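Local coordinates for protein putative laminarinase (Phanerochaete chrysosporium, PDB 2W39) that probably hydrolyses the glucosidic bonds of beta-glucans such as laminarin and lichenin, as a secreted fungal glycoside hydrolase of family 16, at residues H83-D88 against N245-N250; G114-I119 against S194-W199; N128-H133 against G185-E190. One frame throughout, in Å; residues are numbered along the deposited sequence.

Interaction 1: residues H83-D88 against N245-N250; sequences HVAVFD and NNIIIN
A85 and F87 carry the contact from H83-D88, meeting I247 and I249 of N245-N250. The two strands run in nearly the same direction, their axes 18° apart and 10.7 Å from each other at closest approach, too far for backbone pairing, so side chains alone bridge the gap. At the start of the first strand, H83 is hydrogen-bonded through NE2 to OE2 of E104 and through ND1 to the backbone O of T81, which fixes the imidazole at both nitrogens. Next, A85 sets its single methyl against the end of the isoleucine chain, CB of A85 lying 4.2 Å from CD1 of I247. Two residues on, F87 supplies most of this strand's share of the interface. Its CG stands anti to the carbonyl carbon (chi1 -59°), which swings the ring to the backbone-N side, where its far edge meets both isoleucines: CZ of F87 is 3.9 Å from CG2 of I247, and CE1 of F87 is 4.2 Å from CD1 of I249. Both methyls sit at the edge of the ring, close to its plane. F87 and each isoleucine point past one another in opposite directions. I247 works with both branches, CD1 serving A85 and CG2 serving F87, whereas I249 reaches with the end of its longer branch. Strand 83-89 pairs with 185-191 and 288-297, and strand 246-253 with 69-76 and 98-105, so the contact joins the two facing sheets of the beta sandwich. With only carbon atoms meeting, and all four touching residues buried, the attachment rests on dispersion and the hydrophobic effect, and its specificity on shape.

Interaction 2: residues G114-I119 against S194-W199; sequences GEVDII and SFIKVW. With LGC (D-glucono-1,5-lactone), chain D; BGC (beta-D-glucopyranose), chain B.
V116 and I196, and one step further I118 and V198, meet methyl against methyl, each pair crossing obliquely. CG2 of V116 lies 4.0 Å from CG2 of I196; both are the branches that stand anti to their own backbone nitrogens, which carries them out from the two strands into the space between. V116 is modelled in two conformers, and this describes one of them. In the second pair, CG2 of I118 comes within 4.1 Å of CG1 of V198. E115 and D117 point away from S194-W199 to the sugar site, where the lactone and beta-glucose occupy overlapping positions. CG of E115 is anti to the backbone N (chi1 171°) and the chain runs on extended, placing OE1 2.6 Å from O2 of the lactone, while OD1 of D117 is 3.2 Å from the lactone O5. OE1 of E115 also accepts a hydrogen bond from NE1 of W110. With an alanine in place of E115, the W110 indole would probably lose its acceptor and the sugar O2 its carboxylate neighbour. E115, D117 and E120 match the E-x-D-x-x-E signature of family 16. Strand 115-120 lies between 98-105 and 129-133, with a classic beta bulge where I118 and I119 both face A102; on the other sheet, 195-202 is flanked by 185-191 and 229-232.

Interaction 3: residues N128-H133 against G185-E190; sequences NAMTLH and GWYAME. With LGC (D-glucono-1,5-lactone), chain D; BGC (beta-D-glucopyranose), chain B.
Y187 brings its phenol up against N128 from the opposite direction, OH lying 3.1 Å from CB of N128. The amide meets the ring obliquely, the two planes 59° apart, with ND2 of N128 3.3 Å from CE2 of Y187. ND2 is also near the hydroxyl, but the angle is too poor for a hydrogen bond. Both polar groups are instead satisfied by others: Y187 OH by the backbone O of S174, N128 ND2 by I118 O, and N128 OD1 by the backbone N of E120, so the amide is held at both ends. N128 holds CG anti to its backbone nitrogen (chi1 -171°), which sends the amide toward Y187. More loosely, SD of M130 approaches the edge of the Y187 ring, 4.5 Å from CE2. Further along, H133 lies at the sugar site: with the lactone, which overlaps the beta-glucose, NE2 is 2.8 Å from O1, O2 lies over one ring face, and ND1 is hydrogen-bonded to OD1 of N162, fixing the ring's rotation. A segment that meets the facing sheet through N128 and M130 and lines the sugar site with H133 is in keeping with the beta-sandwich fold of family 16 glycoside hydrolases.

All three contacts are buried and tie the same two sheets of the sandwich together, with none at the surface. Strands 83-89, 185-191 and 195-202 belong to one sheet, 246-253, 115-120 and 129-133 to the other. Within the first, F87 and Y187 are joined by their backbones, as are W199 and A188; within the second, D117 pairs with T131. Interaction 1 is aliphatic and aromatic, interaction 2 aliphatic alone, and F87 also packs on I118 between them. Interaction 3 differs in bringing an amide obliquely against a phenol, each bonded to other partners. Interactions 2 and 3 border the sugar site through D117 and H133; in interaction 1 the side chain of I249 is about 10 Å from the bound sugar.

Interaction 1: residues H83-D88 against N245-N250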
loop_
_atom_site.group_PDB
_atom_site.type_symbol
_atom_site.label_atom_id
_atom_site.label_comp_id
_atom_site.label_asym_id
_atom_site.label_seq_id
_atom_site.Cartn_x
_atom_site.Cartn_y
_atom_site.Cartn_z
ATOM N N HIS A 83 -3.724 -16.476 2.084
ATOM C CA HIS A 83 -2.764 -16.332 1.005
ATOM C C HIS A 83 -1.541 -15.595 1.511
ATOM O O HIS A 83 -1.546 -15.046 2.623
ATOM C CB HIS A 83 -3.370 -15.561 -0.183
ATOM C CG HIS A 83 -3.578 -14.095 0.069
ATOM N ND1 HIS A 83 -4.528 -13.611 0.945
ATOM C CD2 HIS A 83 -3.000 -13.006 -0.492
ATOM C CE1 HIS A 83 -4.504 -12.286 0.921
ATOM N NE2 HIS A 83 -3.580 -11.892 0.061
ATOM N N VAL A 84 -0.512 -15.590 0.658
ATOM C CA VAL A 84 0.645 -14.718 0.851
ATOM C C VAL A 84 0.805 -13.852 -0.386
ATOM O O VAL A 84 0.740 -14.361 -1.507
ATOM C CB VAL A 84 1.949 -15.528 1.081
ATOM C CG1 VAL A 84 3.126 -14.605 1.317
ATOM C CG2 VAL A 84 1.787 -16.471 2.267
ATOM N N ALA A 85 1.012 -12.549 -0.194
ATOM C CA ALA A 85 1.278 -11.624 -1.307
ATOM C C ALA A 85 2.656 -11.015 -1.099
ATOM O O ALA A 85 2.968 -10.540 -0.006
ATOM C CB ALA A 85 0.206 -10.516 -1.371
ATOM N N VAL A 86 3.471 -11.036 -2.152
ATOM C CA VAL A 86 4.840 -10.532 -2.087
ATOM C C VAL A 86 5.019 -9.452 -3.145
ATOM O O VAL A 86 4.781 -9.695 -4.330
ATOM C CB VAL A 86 5.885 -11.649 -2.312
ATOM C CG1 VAL A 86 7.293 -11.089 -2.136
ATOM C CG2 VAL A 86 5.634 -12.812 -1.341
ATOM N N PHE A 87 5.472 -8.281 -2.713
ATOM C CA PHE A 87 5.647 -7.091 -3.546
ATOM C C PHE A 87 7.131 -6.764 -3.614
ATOM O O PHE A 87 7.739 -6.463 -2.589
ATOM C CB PHE A 87 4.900 -5.875 -2.938
ATOM C CG PHE A 87 3.411 -6.067 -2.752
ATOM C CD1 PHE A 87 2.505 -5.444 -3.604
ATOM C CD2 PHE A 87 2.920 -6.853 -1.719
ATOM C CE1 PHE A 87 1.126 -5.613 -3.424
ATOM C CE2 PHE A 87 1.536 -7.033 -1.544
ATOM C CZ PHE A 87 0.643 -6.426 -2.399
ATOM N N ASP A 88 7.698 -6.839 -4.815
ATOM C CA ASP A 88 9.108 -6.487 -5.051
ATOM C C ASP A 88 9.081 -5.082 -5.640
ATOM O O ASP A 88 8.706 -4.907 -6.804
ATOM C CB ASP A 88 9.767 -7.512 -5.984
ATOM C CG ASP A 88 11.227 -7.233 -6.246
ATOM O OD1 ASP A 88 11.744 -6.191 -5.819
ATOM O OD2 ASP A 88 11.858 -8.077 -6.909
ATOM N N ASN A 245 -10.638 -10.519 -0.442
ATOM C CA ASN A 245 -10.176 -9.155 -0.694
ATOM C C ASN A 245 -9.418 -9.076 -2.017
ATOM O O ASN A 245 -8.695 -9.999 -2.385
ATOM C CB ASN A 245 -9.201 -8.710 0.414
ATOM C CG ASN A 245 -9.853 -8.312 1.732
ATOM O OD1 ASN A 245 -11.059 -8.490 1.978
ATOM N ND2 ASN A 245 -9.034 -7.758 2.597
ATOM N N ASN A 246 -9.551 -7.936 -2.684
ATOM C CA ASN A 246 -8.696 -7.582 -3.820
ATOM C C ASN A 246 -7.420 -6.920 -3.312
ATOM O O ASN A 246 -7.408 -6.319 -2.229
ATOM C CB ASN A 246 -9.385 -6.563 -4.742
ATOM C CG ASN A 246 -10.771 -6.992 -5.186
ATOM O OD1 ASN A 246 -11.741 -6.820 -4.446
ATOM N ND2 ASN A 246 -10.866 -7.545 -6.394
ATOM N N ILE A 247 -6.384 -7.005 -4.144
ATOM C CA ILE A 247 -5.159 -6.229 -3.940
ATOM C C ILE A 247 -5.290 -4.905 -4.697
ATOM O O ILE A 247 -5.706 -4.890 -5.871
ATOM C CB ILE A 247 -3.929 -7.019 -4.456
ATOM C CG1 ILE A 247 -3.704 -8.255 -3.586
ATOM C CG2 ILE A 247 -2.674 -6.128 -4.522
ATOM C CD1 ILE A 247 -2.743 -9.296 -4.169
ATOM N N ILE A 248 -4.983 -3.807 -4.010
ATOM C CA ILE A 248 -5.061 -2.458 -4.576
ATOM C C ILE A 248 -3.710 -1.773 -4.428
ATOM O O ILE A 248 -3.071 -1.856 -3.373
ATOM C CB ILE A 248 -6.194 -1.625 -3.913
ATOM C CG1 ILE A 248 -7.538 -2.349 -4.091
ATOM C CG2 ILE A 248 -6.249 -0.195 -4.508
ATOM C CD1 ILE A 248 -8.704 -1.671 -3.392
ATOM N N ILE A 249 -3.274 -1.103 -5.492
ATOM C CA ILE A 249 -2.075 -0.271 -5.461
ATOM C C ILE A 249 -2.454 1.079 -6.050
ATOM O O ILE A 249 -2.999 1.138 -7.154
ATOM C CB ILE A 249 -0.889 -0.889 -6.238
ATOM C CG1 ILE A 249 -0.618 -2.316 -5.754
ATOM C CG2 ILE A 249 0.339 0.004 -6.097
ATOM C CD1 ILE A 249 0.349 -3.098 -6.657
ATOM N N ASN A 250 -2.211 2.161 -5.310
ATOM C CA ASN A 250 -2.712 3.472 -5.732
ATOM C C ASN A 250 -1.810 4.600 -5.305
ATOM O O ASN A 250 -0.902 4.424 -4.490
ATOM C CB ASN A 250 -4.139 3.722 -5.189
ATOM C CG ASN A 250 -4.149 3.934 -3.697
ATOM O OD1 ASN A 250 -4.081 2.968 -2.932
ATOM N ND2 ASN A 250 -4.187 5.196 -3.263
#

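Interaction 2: residues G114-I119 against S194-W199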
loop_
_atom_site.group_PDB
_atom_site.type_symbol
_atom_site.label_atom_id
_atom_site.label_comp_id
_atom_site.label_asym_id
_atom_site.label_seq_id
_atom_site.Cartn_x
_atom_site.Cartn_y
_atom_site.Cartn_z
ATOM N N GLY A 114 -13.030 -6.248 5.971
ATOM C CA GLY A 114 -11.671 -5.985 6.397
ATOM C C GLY A 114 -10.886 -5.136 5.410
ATOM O O GLY A 114 -11.274 -4.916 4.254
ATOM N N GLU A 115 -9.749 -4.666 5.905
ATOM C CA GLU A 115 -8.761 -3.929 5.122
ATOM C C GLU A 115 -7.421 -4.187 5.779
ATOM O O GLU A 115 -7.306 -4.107 7.009
ATOM C CB GLU A 115 -9.061 -2.426 5.138
ATOM C CG GLU A 115 -7.964 -1.564 4.530
ATOM C CD GLU A 115 -8.241 -0.078 4.592
ATOM O OE1 GLU A 115 -9.375 0.336 4.912
ATOM O OE2 GLU A 115 -7.321 0.706 4.284
ATOM N N VAL A 116 -6.406 -4.527 4.992
ATOM C CA VAL A 116 -5.033 -4.565 5.497
ATOM C C VAL A 116 -4.168 -3.680 4.623
ATOM O O VAL A 116 -4.046 -3.893 3.407
ATOM C CB VAL A 116 -4.440 -6.005 5.616
ATOM C CG1 VAL A 116 -4.625 -6.802 4.318
ATOM C CG2 VAL A 116 -2.962 -5.918 6.020
ATOM N N ASP A 117 -3.569 -2.679 5.257
ATOM C CA ASP A 117 -2.657 -1.758 4.579
ATOM C C ASP A 117 -1.257 -2.275 4.777
ATOM O O ASP A 117 -0.807 -2.433 5.910
ATOM C CB ASP A 117 -2.806 -0.347 5.144
ATOM C CG ASP A 117 -4.248 0.122 5.123
ATOM O OD1 ASP A 117 -4.900 -0.002 4.055
ATOM O OD2 ASP A 117 -4.750 0.561 6.155
ATOM N N ILE A 118 -0.584 -2.574 3.664
ATOM C CA ILE A 118 0.732 -3.203 3.677
ATOM C C ILE A 118 1.838 -2.152 3.543
ATOM O O ILE A 118 2.801 -2.159 4.316
ATOM C CB ILE A 118 0.820 -4.267 2.553
ATOM C CG1 ILE A 118 -0.282 -5.320 2.745
ATOM C CG2 ILE A 118 2.208 -4.883 2.532
ATOM C CD1 ILE A 118 -0.487 -6.250 1.537
ATOM N N ILE A 119 1.688 -1.265 2.558
ATOM C CA ILE A 119 2.539 -0.098 2.387
ATOM C C ILE A 119 1.635 1.110 2.441
ATOM O O ILE A 119 0.664 1.191 1.701
ATOM C CB ILE A 119 3.277 -0.105 1.038
ATOM C CG1 ILE A 119 3.997 -1.450 0.810
ATOM C CG2 ILE A 119 4.239 1.090 0.979
ATOM C CD1 ILE A 119 4.658 -1.587 -0.564
ATOM N N SER A 194 -5.864 -17.286 11.458
ATOM C CA SER A 194 -5.333 -17.028 12.781
ATOM C C SER A 194 -4.557 -15.734 12.953
ATOM O O SER A 194 -4.352 -15.304 14.073
ATOM C CB SER A 194 -4.415 -18.179 13.201
ATOM O OG SER A 194 -5.111 -19.405 13.382
ATOM N N PHE A 195 -4.093 -15.128 11.867
ATOM C CA PHE A 195 -3.275 -13.926 11.966
ATOM C C PHE A 195 -3.109 -13.278 10.611
ATOM O O PHE A 195 -3.350 -13.890 9.561
ATOM C CB PHE A 195 -1.876 -14.229 12.553
ATOM C CG PHE A 195 -1.043 -15.196 11.746
ATOM C CD1 PHE A 195 -0.465 -14.818 10.528
ATOM C CD2 PHE A 195 -0.800 -16.483 12.226
ATOM C CE1 PHE A 195 0.315 -15.722 9.785
ATOM C CE2 PHE A 195 -0.019 -17.381 11.490
ATOM C CZ PHE A 195 0.527 -16.990 10.279
ATOM N N ILE A 196 -2.667 -12.026 10.668
ATOM C CA ILE A 196 -2.045 -11.356 9.523
ATOM C C ILE A 196 -0.645 -10.932 9.950
ATOM O O ILE A 196 -0.460 -10.426 11.055
ATOM C CB ILE A 196 -2.913 -10.165 9.050
ATOM C CG1 ILE A 196 -4.195 -10.694 8.393
ATOM C CG2 ILE A 196 -2.128 -9.268 8.073
ATOM C CD1 ILE A 196 -5.269 -9.657 8.141
ATOM N N LYS A 197 0.322 -11.173 9.062
ATOM C CA LYS A 197 1.712 -10.756 9.269
ATOM C C LYS A 197 2.182 -9.964 8.064
ATOM O O LYS A 197 1.837 -10.296 6.923
ATOM C CB LYS A 197 2.639 -11.964 9.436
ATOM C CG LYS A 197 2.467 -12.693 10.765
ATOM C CD LYS A 197 3.281 -13.971 10.834
ATOM C CE LYS A 197 2.963 -14.729 12.122
ATOM N NZ LYS A 197 3.715 -16.013 12.209
ATOM N N VAL A 198 2.994 -8.939 8.310
ATOM C CA VAL A 198 3.693 -8.237 7.240
ATOM C C VAL A 198 5.183 -8.255 7.566
ATOM O O VAL A 198 5.574 -7.980 8.711
ATOM C CB VAL A 198 3.218 -6.767 7.085
ATOM C CG1 VAL A 198 3.983 -6.045 5.991
ATOM C CG2 VAL A 198 1.722 -6.684 6.805
ATOM N N TRP A 199 5.989 -8.551 6.547
ATOM C CA TRP A 199 7.442 -8.416 6.655
ATOM C C TRP A 199 7.907 -7.356 5.665
ATOM O O TRP A 199 7.467 -7.350 4.503
ATOM C CB TRP A 199 8.159 -9.701 6.251
ATOM C CG TRP A 199 7.988 -10.900 7.121
ATOM C CD1 TRP A 199 8.883 -11.377 8.039
ATOM C CD2 TRP A 199 6.887 -11.823 7.108
ATOM N NE1 TRP A 199 8.398 -12.534 8.614
ATOM C CE2 TRP A 199 7.176 -12.827 8.061
ATOM C CE3 TRP A 199 5.691 -11.902 6.372
ATOM C CZ2 TRP A 199 6.317 -13.913 8.292
ATOM C CZ3 TRP A 199 4.842 -12.969 6.604
ATOM C CH2 TRP A 199 5.158 -13.960 7.556
HETATM C C1 LGC D . -6.961 3.376 4.706
HETATM C C2 LGC D . -8.388 3.746 4.430
HETATM O O5 LGC D . -6.015 3.010 3.653
HETATM O O1 LGC D . -6.551 3.388 5.856
HETATM O O2 LGC D . -9.280 2.942 5.226
HETATM C C3 LGC D . -8.702 3.631 2.933
HETATM O O3 LGC D . -9.871 4.406 2.617
HETATM C C4 LGC D . -7.504 4.101 2.107
HETATM O O4 LGC D . -7.851 4.257 0.735
HETATM C C5 LGC D . -6.410 3.053 2.274
HETATM C C6 LGC D . -5.154 3.280 1.437
HETATM O O6 LGC D . -4.578 4.576 1.651
HETATM C C2 BGC B . -7.999 3.959 4.521
HETATM C C3 BGC B . -8.552 3.668 3.124
HETATM C C4 BGC B . -7.522 4.108 2.097
HETATM C C5 BGC B . -6.333 3.170 2.240
HETATM C C6 BGC B . -5.269 3.449 1.186
HETATM C C1 BGC B . -6.494 3.675 4.707
HETATM O O1 BGC B . -5.865 4.827 5.300
HETATM O O2 BGC B . -8.747 3.214 5.496
HETATM O O3 BGC B . -9.812 4.333 2.919
HETATM O O4 BGC B . -8.050 4.044 0.773
HETATM O O5 BGC B . -5.734 3.296 3.540
HETATM O O6 BGC B . -4.457 4.553 1.603
#

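Interaction 3: residues N128-H133 against G185-E190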
loop_
_atom_site.group_PDB
_atom_site.type_symbol
_atom_site.label_atom_id
_atom_site.label_comp_id
_atom_site.label_asym_id
_atom_site.label_seq_id
_atom_site.Cartn_x
_atom_site.Cartn_y
_atom_site.Cartn_z
ATOM N N ASN A 128 7.041 3.351 7.398
ATOM C CA ASN A 128 5.842 2.721 6.876
ATOM C C ASN A 128 4.896 2.352 8.014
ATOM O O ASN A 128 5.336 1.998 9.107
ATOM C CB ASN A 128 6.223 1.441 6.134
ATOM C CG ASN A 128 5.054 0.848 5.391
ATOM O OD1 ASN A 128 4.434 1.533 4.590
ATOM N ND2 ASN A 128 4.726 -0.410 5.675
ATOM N N ALA A 129 3.609 2.416 7.711
ATOM C CA ALA A 129 2.562 1.954 8.626
ATOM C C ALA A 129 1.849 0.758 7.998
ATOM O O ALA A 129 1.497 0.799 6.815
ATOM C CB ALA A 129 1.566 3.073 8.912
ATOM N N MET A 130 1.594 -0.265 8.815
ATOM C CA MET A 130 0.858 -1.466 8.433
ATOM C C MET A 130 -0.324 -1.540 9.393
ATOM O O MET A 130 -0.137 -1.480 10.610
ATOM C CB MET A 130 1.763 -2.684 8.558
ATOM C CG MET A 130 2.927 -2.599 7.547
ATOM S SD MET A 130 4.532 -3.167 8.160
ATOM C CE MET A 130 4.854 -1.912 9.422
ATOM N N THR A 131 -1.541 -1.633 8.854
ATOM C CA THR A 131 -2.742 -1.340 9.639
ATOM C C THR A 131 -3.884 -2.231 9.201
ATOM O O THR A 131 -4.074 -2.468 8.001
ATOM C CB THR A 131 -3.146 0.134 9.414
ATOM O OG1 THR A 131 -2.019 0.984 9.646
ATOM C CG2 THR A 131 -4.264 0.558 10.331
ATOM N N LEU A 132 -4.674 -2.682 10.177
ATOM C CA LEU A 132 -5.958 -3.303 9.842
ATOM C C LEU A 132 -7.097 -2.353 10.156
ATOM O O LEU A 132 -7.059 -1.623 11.161
ATOM C CB LEU A 132 -6.216 -4.594 10.622
ATOM C CG LEU A 132 -5.108 -5.637 10.638
ATOM C CD1 LEU A 132 -5.597 -6.893 11.322
ATOM C CD2 LEU A 132 -4.580 -5.961 9.250
ATOM N N HIS A 133 -8.122 -2.386 9.313
ATOM C CA HIS A 133 -9.386 -1.688 9.575
ATOM C C HIS A 133 -10.485 -2.729 9.473
ATOM O O HIS A 133 -10.562 -3.449 8.478
ATOM C CB HIS A 133 -9.651 -0.610 8.518
ATOM C CG HIS A 133 -8.567 0.410 8.381
ATOM N ND1 HIS A 133 -8.753 1.740 8.679
ATOM C CD2 HIS A 133 -7.294 0.304 7.929
ATOM C CE1 HIS A 133 -7.637 2.407 8.436
ATOM N NE2 HIS A 133 -6.735 1.557 7.986
ATOM N N GLY A 185 12.697 -2.389 -1.821
ATOM C CA GLY A 185 12.766 -3.630 -1.065
ATOM C C GLY A 185 11.533 -4.464 -1.293
ATOM O O GLY A 185 10.803 -4.268 -2.266
ATOM N N TRP A 186 11.325 -5.413 -0.388
ATOM C CA TRP A 186 10.243 -6.380 -0.511
ATOM C C TRP A 186 9.298 -6.235 0.660
ATOM O O TRP A 186 9.717 -6.118 1.828
ATOM C CB TRP A 186 10.769 -7.811 -0.506
ATOM C CG TRP A 186 11.647 -8.164 -1.659
ATOM C CD1 TRP A 186 11.244 -8.739 -2.838
ATOM C CD2 TRP A 186 13.067 -8.010 -1.742
ATOM N NE1 TRP A 186 12.333 -8.949 -3.647
ATOM C CE2 TRP A 186 13.462 -8.511 -3.003
ATOM C CE3 TRP A 186 14.045 -7.487 -0.874
ATOM C CZ2 TRP A 186 14.801 -8.528 -3.423
ATOM C CZ3 TRP A 186 15.387 -7.518 -1.291
ATOM C CH2 TRP A 186 15.746 -8.033 -2.559
ATOM N N TYR A 187 8.009 -6.227 0.353
ATOM C CA TYR A 187 6.949 -6.350 1.362
ATOM C C TYR A 187 6.240 -7.661 1.124
ATOM O O TYR A 187 5.844 -7.959 -0.013
ATOM C CB TYR A 187 5.957 -5.193 1.261
ATOM C CG TYR A 187 6.401 -3.980 2.052
ATOM C CD1 TYR A 187 7.131 -2.944 1.463
ATOM C CD2 TYR A 187 6.094 -3.888 3.414
ATOM C CE1 TYR A 187 7.527 -1.832 2.226
ATOM C CE2 TYR A 187 6.511 -2.803 4.174
ATOM C CZ TYR A 187 7.220 -1.786 3.570
ATOM O OH TYR A 187 7.615 -0.745 4.369
ATOM N N ALA A 188 6.036 -8.436 2.187
ATOM C CA ALA A 188 5.287 -9.693 2.093
ATOM C C ALA A 188 4.218 -9.687 3.170
ATOM O O ALA A 188 4.454 -9.241 4.297
ATOM C CB ALA A 188 6.212 -10.884 2.261
ATOM N N MET A 189 3.040 -10.193 2.831
ATOM C CA MET A 189 1.930 -10.254 3.779
ATOM C C MET A 189 1.367 -11.659 3.734
ATOM O O MET A 189 1.021 -12.140 2.650
ATOM C CB MET A 189 0.878 -9.197 3.414
ATOM C CG MET A 189 -0.277 -9.012 4.399
ATOM S SD MET A 189 -1.485 -10.363 4.413
ATOM C CE MET A 189 -2.159 -10.243 2.763
ATOM N N GLU A 190 1.318 -12.319 4.895
ATOM C CA GLU A 190 0.659 -13.607 5.053
ATOM C C GLU A 190 -0.622 -13.418 5.843
ATOM O O GLU A 190 -0.608 -12.866 6.946
ATOM C CB GLU A 190 1.578 -14.609 5.771
ATOM C CG GLU A 190 0.894 -15.959 6.024
ATOM C CD GLU A 190 1.738 -16.958 6.780
ATOM O OE1 GLU A 190 2.760 -16.559 7.362
ATOM O OE2 GLU A 190 1.343 -18.152 6.808
HETATM C C1 LGC D . -6.961 3.376 4.706
HETATM C C2 LGC D . -8.388 3.746 4.430
HETATM O O5 LGC D . -6.015 3.010 3.653
HETATM O O1 LGC D . -6.551 3.388 5.856
HETATM O O2 LGC D . -9.280 2.942 5.226
HETATM C C3 LGC D . -8.702 3.631 2.933
HETATM O O3 LGC D . -9.871 4.406 2.617
HETATM C C4 LGC D . -7.504 4.101 2.107
HETATM O O4 LGC D . -7.851 4.257 0.735
HETATM C C5 LGC D . -6.410 3.053 2.274
HETATM C C6 LGC D . -5.154 3.280 1.437
HETATM O O6 LGC D . -4.578 4.576 1.651
HETATM C C2 BGC B . -7.999 3.959 4.521
HETATM C C3 BGC B . -8.552 3.668 3.124
HETATM C C4 BGC B . -7.522 4.108 2.097
HETATM C C5 BGC B . -6.333 3.170 2.240
HETATM C C6 BGC B . -5.269 3.449 1.186
HETATM C C1 BGC B . -6.494 3.675 4.707
HETATM O O1 BGC B . -5.865 4.827 5.300
HETATM O O2 BGC B . -8.747 3.214 5.496
HETATM O O3 BGC B . -9.812 4.333 2.919
HETATM O O4 BGC B . -8.050 4.044 0.773
HETATM O O5 BGC B . -5.734 3.296 3.540
HETATM O O6 BGC B . -4.457 4.553 1.603
#